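Local coordinates for hypothetical protein CC0527 (PDB 2O0Q), which is of unknown function but belongs to the DUF952 family, which is grouped in the ADP-ribosyl clan, at residues A42-L56 with L99-L113. Sequence-based numbering, arbitrary orientation.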
ATOM      1  N   ALA A  42       8.369  -2.817  -1.210  1.00 15.93           N
ATOM      2  CA  ALA A  42       7.756  -1.653  -0.566  1.00 14.33           C
ATOM      3  C   ALA A  42       8.600  -0.386  -0.473  1.00 13.97           C
ATOM      4  O   ALA A  42       8.119   0.703  -0.786  1.00 10.39           O
ATOM      5  CB  ALA A  42       7.266  -2.036   0.825  1.00 14.65           C
ATOM      6  N   GLN A  43       9.846  -0.506  -0.025  1.00 12.47           N
ATOM      7  CA  GLN A  43      10.686   0.677   0.098  1.00 14.31           C
ATOM      8  C   GLN A  43      10.916   1.356  -1.254  1.00 15.67           C
ATOM      9  O   GLN A  43      10.904   2.583  -1.345  1.00 15.76           O
ATOM     10  CB  GLN A  43      12.025   0.317   0.741  1.00 15.26           C
ATOM     11  CG  GLN A  43      12.907   1.521   1.048  1.00 17.07           C
ATOM     12  CD  GLN A  43      12.250   2.516   1.991  1.00 14.66           C
ATOM     13  OE1 GLN A  43      11.929   3.645   1.601  1.00 17.14           O
ATOM     14  NE2 GLN A  43      12.045   2.105   3.232  1.00 12.71           N
ATOM     15  N   GLU A  44      11.123   0.566  -2.306  1.00 15.00           N
ATOM     16  CA  GLU A  44      11.350   1.145  -3.627  1.00 15.65           C
ATOM     17  C   GLU A  44      10.086   1.865  -4.090  1.00 14.22           C
ATOM     18  O   GLU A  44      10.158   2.933  -4.705  1.00 14.12           O
ATOM     19  CB  GLU A  44      11.742   0.070  -4.653  1.00 17.74           C
ATOM     20  CG  GLU A  44      12.305   0.673  -5.951  1.00 20.96           C
ATOM     21  CD  GLU A  44      12.815  -0.363  -6.943  1.00 23.85           C
ATOM     22  OE1 GLU A  44      13.593  -1.253  -6.542  1.00 21.84           O
ATOM     23  OE2 GLU A  44      12.448  -0.280  -8.136  1.00 25.07           O
ATOM     24  N   THR A  45       8.928   1.282  -3.792  1.00 13.64           N
ATOM     25  CA  THR A  45       7.658   1.902  -4.169  1.00 13.16           C
ATOM     26  C   THR A  45       7.532   3.253  -3.463  1.00 13.78           C
ATOM     27  O   THR A  45       7.110   4.248  -4.060  1.00 12.91           O
ATOM     28  CB  THR A  45       6.463   1.003  -3.767  1.00 14.02           C
ATOM     29  OG1 THR A  45       6.506  -0.209  -4.529  1.00 16.55           O
ATOM     30  CG2 THR A  45       5.129   1.710  -4.030  1.00 13.42           C
ATOM     31  N   ALA A  46       7.910   3.286  -2.189  1.00 11.90           N
ATOM     32  CA  ALA A  46       7.836   4.518  -1.413  1.00 12.38           C
ATOM     33  C   ALA A  46       8.756   5.579  -2.014  1.00 12.59           C
ATOM     34  O   ALA A  46       8.367   6.732  -2.192  1.00 12.00           O
ATOM     35  CB  ALA A  46       8.220   4.242   0.055  1.00 11.64           C
ATOM     36  N   ALA A  47       9.977   5.178  -2.345  1.00 11.02           N
ATOM     37  CA  ALA A  47      10.958   6.093  -2.912  1.00 11.91           C
ATOM     38  C   ALA A  47      10.553   6.587  -4.292  1.00 13.19           C
ATOM     39  O   ALA A  47      10.854   7.711  -4.674  1.00 12.43           O
ATOM     40  CB  ALA A  47      12.311   5.405  -3.000  1.00 12.05           C
ATOM     41  N   LYS A  48       9.865   5.740  -5.038  1.00 14.40           N
ATOM     42  CA  LYS A  48       9.466   6.096  -6.387  1.00 16.45           C
ATOM     43  C   LYS A  48       8.290   7.068  -6.514  1.00 16.87           C
ATOM     44  O   LYS A  48       8.379   8.046  -7.264  1.00 13.35           O
ATOM     45  CB  LYS A  48       9.170   4.815  -7.171  1.00 20.07           C
ATOM     46  CG  LYS A  48       9.001   5.012  -8.663  1.00 25.37           C
ATOM     47  CD  LYS A  48       8.757   3.677  -9.347  1.00 28.12           C
ATOM     48  CE  LYS A  48       8.639   3.836 -10.848  1.00 25.54           C
ATOM     49  NZ  LYS A  48       8.194   2.560 -11.495  1.00 24.15           N
ATOM     50  N   TRP A  49       7.207   6.830  -5.776  1.00 26.49           N
ATOM     51  CA  TRP A  49       6.023   7.681  -5.907  0.50 27.01           C
ATOM     52  C   TRP A  49       5.585   8.558  -4.739  1.00 23.32           C
ATOM     53  O   TRP A  49       4.661   9.362  -4.897  1.00 22.21           O
ATOM     54  CB  TRP A  49       4.813   6.830  -6.302  0.50 34.39           C
ATOM     55  CG  TRP A  49       5.115   5.704  -7.223  0.50 39.80           C
ATOM     56  CD1 TRP A  49       5.533   4.453  -6.877  0.50 42.19           C
ATOM     57  CD2 TRP A  49       5.024   5.717  -8.649  0.50 42.98           C
ATOM     58  NE1 TRP A  49       5.707   3.682  -8.000  0.50 44.14           N
ATOM     59  CE2 TRP A  49       5.402   4.435  -9.104  0.50 44.61           C
ATOM     60  CE3 TRP A  49       4.662   6.689  -9.591  0.50 44.11           C
ATOM     61  CZ2 TRP A  49       5.425   4.097 -10.460  0.50 45.49           C
ATOM     62  CZ3 TRP A  49       4.687   6.353 -10.942  0.50 46.00           C
ATOM     63  CH2 TRP A  49       5.067   5.066 -11.361  0.50 45.92           C
ATOM     64  N   PHE A  50       6.223   8.434  -3.583  1.00 19.28           N
ATOM     65  CA  PHE A  50       5.783   9.217  -2.434  1.00 17.16           C
ATOM     66  C   PHE A  50       6.774  10.194  -1.820  1.00 16.82           C
ATOM     67  O   PHE A  50       6.588  10.633  -0.685  1.00 17.47           O
ATOM     68  CB  PHE A  50       5.266   8.263  -1.357  1.00 16.33           C
ATOM     69  CG  PHE A  50       4.046   7.493  -1.777  1.00 15.42           C
ATOM     70  CD1 PHE A  50       2.781   8.079  -1.719  1.00 17.39           C
ATOM     71  CD2 PHE A  50       4.161   6.191  -2.254  1.00 14.51           C
ATOM     72  CE1 PHE A  50       1.646   7.374  -2.135  1.00 16.66           C
ATOM     73  CE2 PHE A  50       3.035   5.473  -2.672  1.00 15.11           C
ATOM     74  CZ  PHE A  50       1.774   6.066  -2.612  1.00 15.23           C
ATOM     75  N   ARG A  51       7.812  10.550  -2.572  1.00 15.17           N
ATOM     76  CA  ARG A  51       8.815  11.480  -2.074  1.00 14.41           C
ATOM     77  C   ARG A  51       8.246  12.841  -1.696  1.00 13.66           C
ATOM     78  O   ARG A  51       7.467  13.428  -2.449  1.00 12.62           O
ATOM     79  CB  ARG A  51       9.919  11.691  -3.115  1.00 13.68           C
ATOM     80  CG  ARG A  51      10.669  10.442  -3.488  1.00 14.95           C
ATOM     81  CD  ARG A  51      12.065  10.777  -4.023  1.00 15.31           C
ATOM     82  NE  ARG A  51      12.051  11.588  -5.241  1.00 13.06           N
ATOM     83  CZ  ARG A  51      11.654  11.160  -6.438  1.00 13.67           C
ATOM     84  NH1 ARG A  51      11.219   9.914  -6.603  1.00 12.80           N
ATOM     85  NH2 ARG A  51      11.727  11.973  -7.485  1.00 10.69           N
ATOM     86  N   GLY A  52       8.652  13.334  -0.526  1.00 14.22           N
ATOM     87  CA  GLY A  52       8.223  14.644  -0.063  1.00 14.64           C
ATOM     88  C   GLY A  52       6.842  14.753   0.547  1.00 16.46           C
ATOM     89  O   GLY A  52       6.474  15.807   1.069  1.00 17.48           O
ATOM     90  N   GLN A  53       6.075  13.671   0.499  1.00 15.70           N
ATOM     91  CA  GLN A  53       4.724  13.689   1.043  1.00 15.94           C
ATOM     92  C   GLN A  53       4.662  13.421   2.537  1.00 17.21           C
ATOM     93  O   GLN A  53       5.065  12.362   3.009  1.00 14.27           O
ATOM     94  CB  GLN A  53       3.849  12.678   0.300  1.00 17.45           C
ATOM     95  CG  GLN A  53       3.573  13.058  -1.149  1.00 17.79           C
ATOM     96  CD  GLN A  53       2.626  12.098  -1.829  1.00 18.37           C
ATOM     97  OE1 GLN A  53       1.553  11.794  -1.307  1.00 19.64           O
ATOM     98  NE2 GLN A  53       3.013  11.618  -3.006  1.00 18.96           N
ATOM     99  N   ALA A  54       4.141  14.391   3.280  1.00 19.14           N
ATOM    100  CA  ALA A  54       4.017  14.244   4.721  1.00 20.57           C
ATOM    101  C   ALA A  54       2.661  13.620   5.045  1.00 21.97           C
ATOM    102  O   ALA A  54       1.761  13.589   4.204  1.00 22.15           O
ATOM    103  CB  ALA A  54       4.146  15.605   5.399  1.00 21.44           C
ATOM    104  N   ASN A  55       2.532  13.111   6.265  1.00 23.47           N
ATOM    105  CA  ASN A  55       1.291  12.506   6.725  1.00 24.06           C
ATOM    106  C   ASN A  55       0.875  11.276   5.932  1.00 23.29           C
ATOM    107  O   ASN A  55      -0.307  11.094   5.636  1.00 23.75           O
ATOM    108  CB  ASN A  55       0.158  13.538   6.688  1.00 26.67           C
ATOM    109  CG  ASN A  55       0.489  14.791   7.472  1.00 29.85           C
ATOM    110  OD1 ASN A  55       0.829  14.726   8.656  1.00 30.25           O
ATOM    111  ND2 ASN A  55       0.392  15.943   6.815  1.00 30.18           N
ATOM    112  N   LEU A  56       1.844  10.438   5.579  1.00 20.84           N
ATOM    113  CA  LEU A  56       1.547   9.215   4.847  1.00 17.79           C
ATOM    114  C   LEU A  56       1.282   8.101   5.846  1.00 16.69           C
ATOM    115  O   LEU A  56       1.796   8.118   6.964  1.00 14.97           O
ATOM    116  CB  LEU A  56       2.722   8.803   3.954  1.00 16.88           C
ATOM    117  CG  LEU A  56       3.017   9.644   2.710  1.00 15.89           C
ATOM    118  CD1 LEU A  56       4.261   9.102   2.006  1.00 12.91           C
ATOM    119  CD2 LEU A  56       1.815   9.609   1.774  1.00 15.57           C
ATOM    120  N   LEU A  99       4.014   7.213   8.649  1.00 16.58           N
ATOM    121  CA  LEU A  99       5.385   7.248   8.160  1.00 14.90           C
ATOM    122  C   LEU A  99       6.101   8.579   8.331  1.00 15.46           C
ATOM    123  O   LEU A  99       5.474   9.639   8.353  1.00 17.10           O
ATOM    124  CB  LEU A  99       5.405   6.861   6.682  1.00 14.94           C
ATOM    125  CG  LEU A  99       4.904   5.459   6.333  1.00 13.35           C
ATOM    126  CD1 LEU A  99       4.820   5.309   4.824  1.00 12.22           C
ATOM    127  CD2 LEU A  99       5.843   4.419   6.928  1.00 11.61           C
ATOM    128  N   ASP A 100       7.425   8.498   8.453  1.00 15.69           N
ATOM    129  CA  ASP A 100       8.290   9.663   8.595  1.00 16.70           C
ATOM    130  C   ASP A 100       9.184   9.695   7.356  1.00 16.32           C
ATOM    131  O   ASP A 100       9.467   8.656   6.766  1.00 16.94           O
ATOM    132  CB  ASP A 100       9.184   9.548   9.839  1.00 18.95           C
ATOM    133  CG  ASP A 100       8.393   9.505  11.136  1.00 22.34           C
ATOM    134  OD1 ASP A 100       7.511  10.368  11.324  1.00 22.89           O
ATOM    135  OD2 ASP A 100       8.666   8.614  11.969  1.00 25.75           O
ATOM    136  N   LEU A 101       9.632  10.885   6.974  1.00 15.05           N
ATOM    137  CA  LEU A 101      10.497  11.049   5.803  1.00 16.65           C
ATOM    138  C   LEU A 101      11.958  11.168   6.222  1.00 16.22           C
ATOM    139  O   LEU A 101      12.252  11.667   7.311  1.00 16.31           O
ATOM    140  CB  LEU A 101      10.105  12.315   5.042  1.00 17.21           C
ATOM    141  CG  LEU A 101       9.065  12.317   3.915  1.00 19.67           C
ATOM    142  CD1 LEU A 101       7.998  11.271   4.125  1.00 18.61           C
ATOM    143  CD2 LEU A 101       8.471  13.711   3.825  1.00 19.77           C
ATOM    144  N   ASP A 102      12.874  10.701   5.377  1.00 15.79           N
ATOM    145  CA  ASP A 102      14.294  10.840   5.690  1.00 14.72           C
ATOM    146  C   ASP A 102      14.759  12.154   5.071  1.00 17.03           C
ATOM    147  O   ASP A 102      13.933  12.933   4.581  1.00 15.45           O
ATOM    148  CB  ASP A 102      15.113   9.642   5.175  1.00 14.51           C
ATOM    149  CG  ASP A 102      15.111   9.512   3.661  1.00 15.72           C
ATOM    150  OD1 ASP A 102      15.502   8.423   3.181  1.00 16.36           O
ATOM    151  OD2 ASP A 102      14.742  10.476   2.951  1.00 15.86           O
ATOM    152  N   ALA A 103      16.066  12.407   5.097  1.00 18.01           N
ATOM    153  CA  ALA A 103      16.626  13.651   4.570  1.00 19.50           C
ATOM    154  C   ALA A 103      16.316  13.913   3.099  1.00 20.37           C
ATOM    155  O   ALA A 103      16.224  15.067   2.677  1.00 21.66           O
ATOM    156  CB  ALA A 103      18.135  13.673   4.793  1.00 20.98           C
ATOM    157  N   ASP A 104      16.157  12.846   2.324  1.00 19.19           N
ATOM    158  CA  ASP A 104      15.865  12.974   0.900  1.00 19.76           C
ATOM    159  C   ASP A 104      14.369  13.090   0.632  1.00 18.77           C
ATOM    160  O   ASP A 104      13.944  13.200  -0.519  1.00 18.63           O
ATOM    161  CB  ASP A 104      16.409  11.768   0.135  1.00 20.30           C
ATOM    162  CG  ASP A 104      17.882  11.547   0.379  1.00 22.63           C
ATOM    163  OD1 ASP A 104      18.631  12.547   0.414  1.00 23.62           O
ATOM    164  OD2 ASP A 104      18.290  10.373   0.524  1.00 23.90           O
ATOM    165  N   GLY A 105      13.576  13.060   1.698  1.00 18.12           N
ATOM    166  CA  GLY A 105      12.137  13.153   1.548  1.00 16.03           C
ATOM    167  C   GLY A 105      11.509  11.802   1.258  1.00 15.51           C
ATOM    168  O   GLY A 105      10.325  11.714   0.925  1.00 17.84           O
ATOM    169  N   VAL A 106      12.304  10.744   1.378  1.00 13.38           N
ATOM    170  CA  VAL A 106      11.818   9.388   1.125  1.00 12.98           C
ATOM    171  C   VAL A 106      11.208   8.792   2.394  1.00 13.09           C
ATOM    172  O   VAL A 106      11.821   8.827   3.466  1.00 14.15           O
ATOM    173  CB  VAL A 106      12.962   8.454   0.661  1.00 14.00           C
ATOM    174  CG1 VAL A 106      12.432   7.031   0.453  1.00 12.89           C
ATOM    175  CG2 VAL A 106      13.583   8.988  -0.617  1.00 16.57           C
ATOM    176  N   PRO A 107       9.986   8.251   2.292  1.00 12.54           N
ATOM    177  CA  PRO A 107       9.314   7.646   3.448  1.00 11.98           C
ATOM    178  C   PRO A 107      10.126   6.448   3.959  1.00 12.40           C
ATOM    179  O   PRO A 107      10.557   5.602   3.173  1.00 13.77           O
ATOM    180  CB  PRO A 107       7.962   7.217   2.876  1.00 10.86           C
ATOM    181  CG  PRO A 107       7.733   8.215   1.754  1.00 11.10           C
ATOM    182  CD  PRO A 107       9.097   8.266   1.114  1.00 10.38           C
ATOM    183  N   GLN A 108      10.336   6.372   5.269  1.00 12.14           N
ATOM    184  CA  GLN A 108      11.105   5.265   5.837  1.00 13.13           C
ATOM    185  C   GLN A 108      10.205   4.080   6.180  1.00 12.89           C
ATOM    186  O   GLN A 108       9.334   4.189   7.040  1.00 12.54           O
ATOM    187  CB  GLN A 108      11.847   5.717   7.099  1.00 15.61           C
ATOM    188  CG  GLN A 108      12.860   6.828   6.882  1.00 17.95           C
ATOM    189  CD  GLN A 108      13.686   7.112   8.127  1.00 19.89           C
ATOM    190  OE1 GLN A 108      13.151   7.497   9.168  1.00 21.63           O
ATOM    191  NE2 GLN A 108      14.997   6.918   8.025  1.00 20.30           N
ATOM    192  N   LEU A 109      10.417   2.946   5.516  1.00 13.15           N
ATOM    193  CA  LEU A 109       9.608   1.754   5.782  1.00 14.34           C
ATOM    194  C   LEU A 109      10.388   0.678   6.528  1.00 13.79           C
ATOM    195  O   LEU A 109       9.804  -0.267   7.056  1.00 15.30           O
ATOM    196  CB  LEU A 109       9.089   1.142   4.477  1.00 12.90           C
ATOM    197  CG  LEU A 109       8.236   1.976   3.523  1.00 15.41           C
ATOM    198  CD1 LEU A 109       7.431   1.022   2.648  1.00 14.80           C
ATOM    199  CD2 LEU A 109       7.311   2.882   4.286  1.00 15.22           C
ATOM    200  N   GLY A 110      11.708   0.833   6.559  1.00 14.18           N
ATOM    201  CA  GLY A 110      12.584  -0.130   7.202  1.00 14.67           C
ATOM    202  C   GLY A 110      12.110  -0.813   8.473  1.00 16.12           C
ATOM    203  O   GLY A 110      11.862  -2.020   8.477  1.00 14.99           O
ATOM    204  N   ASP A 111      11.995  -0.056   9.558  1.00 15.75           N
ATOM    205  CA  ASP A 111      11.576  -0.640  10.828  1.00 17.87           C
ATOM    206  C   ASP A 111      10.184  -1.263  10.807  1.00 18.06           C
ATOM    207  O   ASP A 111       9.920  -2.228  11.524  1.00 19.49           O
ATOM    208  CB  ASP A 111      11.668   0.402  11.945  1.00 18.10           C
ATOM    209  CG  ASP A 111      13.093   0.856  12.193  1.00 20.18           C
ATOM    210  OD1 ASP A 111      14.020   0.067  11.925  1.00 19.15           O
ATOM    211  OD2 ASP A 111      13.288   1.993  12.668  1.00 23.95           O
ATOM    212  N   HIS A 112       9.292  -0.724   9.984  1.00 17.34           N
ATOM    213  CA  HIS A 112       7.953  -1.278   9.901  1.00 19.17           C
ATOM    214  C   HIS A 112       7.946  -2.602   9.154  1.00 19.60           C
ATOM    215  O   HIS A 112       7.221  -3.523   9.522  1.00 20.84           O
ATOM    216  CB  HIS A 112       7.006  -0.276   9.244  1.00 20.29           C
ATOM    217  CG  HIS A 112       6.786   0.951  10.069  1.00 24.01           C
ATOM    218  ND1 HIS A 112       7.310   2.181   9.731  1.00 25.77           N
ATOM    219  CD2 HIS A 112       6.167   1.120  11.262  1.00 24.29           C
ATOM    220  CE1 HIS A 112       7.028   3.053  10.684  1.00 26.48           C
ATOM    221  NE2 HIS A 112       6.337   2.434  11.623  1.00 26.94           N
ATOM    222  N   LEU A 113       8.761  -2.708   8.109  1.00 19.15           N
ATOM    223  CA  LEU A 113       8.830  -3.944   7.344  1.00 18.84           C
ATOM    224  C   LEU A 113       9.510  -5.035   8.163  1.00 21.41           C
ATOM    225  O   LEU A 113       9.203  -6.218   8.021  1.00 20.48           O
ATOM    226  CB  LEU A 113       9.605  -3.720   6.041  1.00 18.56           C
ATOM    227  CG  LEU A 113       8.934  -2.790   5.029  1.00 18.24           C
ATOM    228  CD1 LEU A 113       9.849  -2.582   3.823  1.00 19.68           C
ATOM    229  CD2 LEU A 113       7.593  -3.391   4.594  1.00 20.02           C
TER
HETATM  230  O   HOH W   1       4.772  10.807   5.396  1.00 29.07           O
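Two backbone bonds tie 42-56 to 99-113: G52 N donates to G105 O (2.7 Å) at one point, and L99 N to L56 O (2.9 Å) at the other. The tail that follows strand 93-98 folds back on itself as a hairpin-like loop, held by D102 N to V106 O and Q108 N to D100 O with the type I turn from D102 to G105 at its tip, and packs against helix 39-49 and the type II turn from F50 to Q53 that leaves it. It illustrates how a C-terminal loop can cover a helix lying against an antiparallel sheet: A46 of the helix, F50 just after it and L109 of the loop all touch I7 of strand 3-9, so the three layers meet there. At the turn-to-turn junction G105 O takes both the nearly straight N-H of G52 and a CA-H contact from R51, whose CA lies 3.4 Å from that oxygen. The D102 carboxylate steadies the turn, its OD2 receiving V106 N from above the carboxylate plane.

P107 is the central wedge: its CB meets A46 CB, while CG reaches L56 CD1 at 3.6 Å and also touches F50 CB. Toward the start of the helix, L109 lays CD1 against A42 CB (3.6 Å), and both methyls of L113 close on the same CB. On the solvent side, V106 splits its branches: CG1, anti to the backbone N (chi1 178°), rests on A47 CB, and CG2 faces R51 CD. R51 bends at chi3 (-62°), bringing NH1 back to A47 O in the guanidinium plane; on the way its chain crosses V106 at an angle. L101 sets CD1 against Q53 O, which is satisfied by a water that donates to it at 2.9 Å and accepts from L56 N at 3.0 Å, while its other hydrogen reaches L99 O.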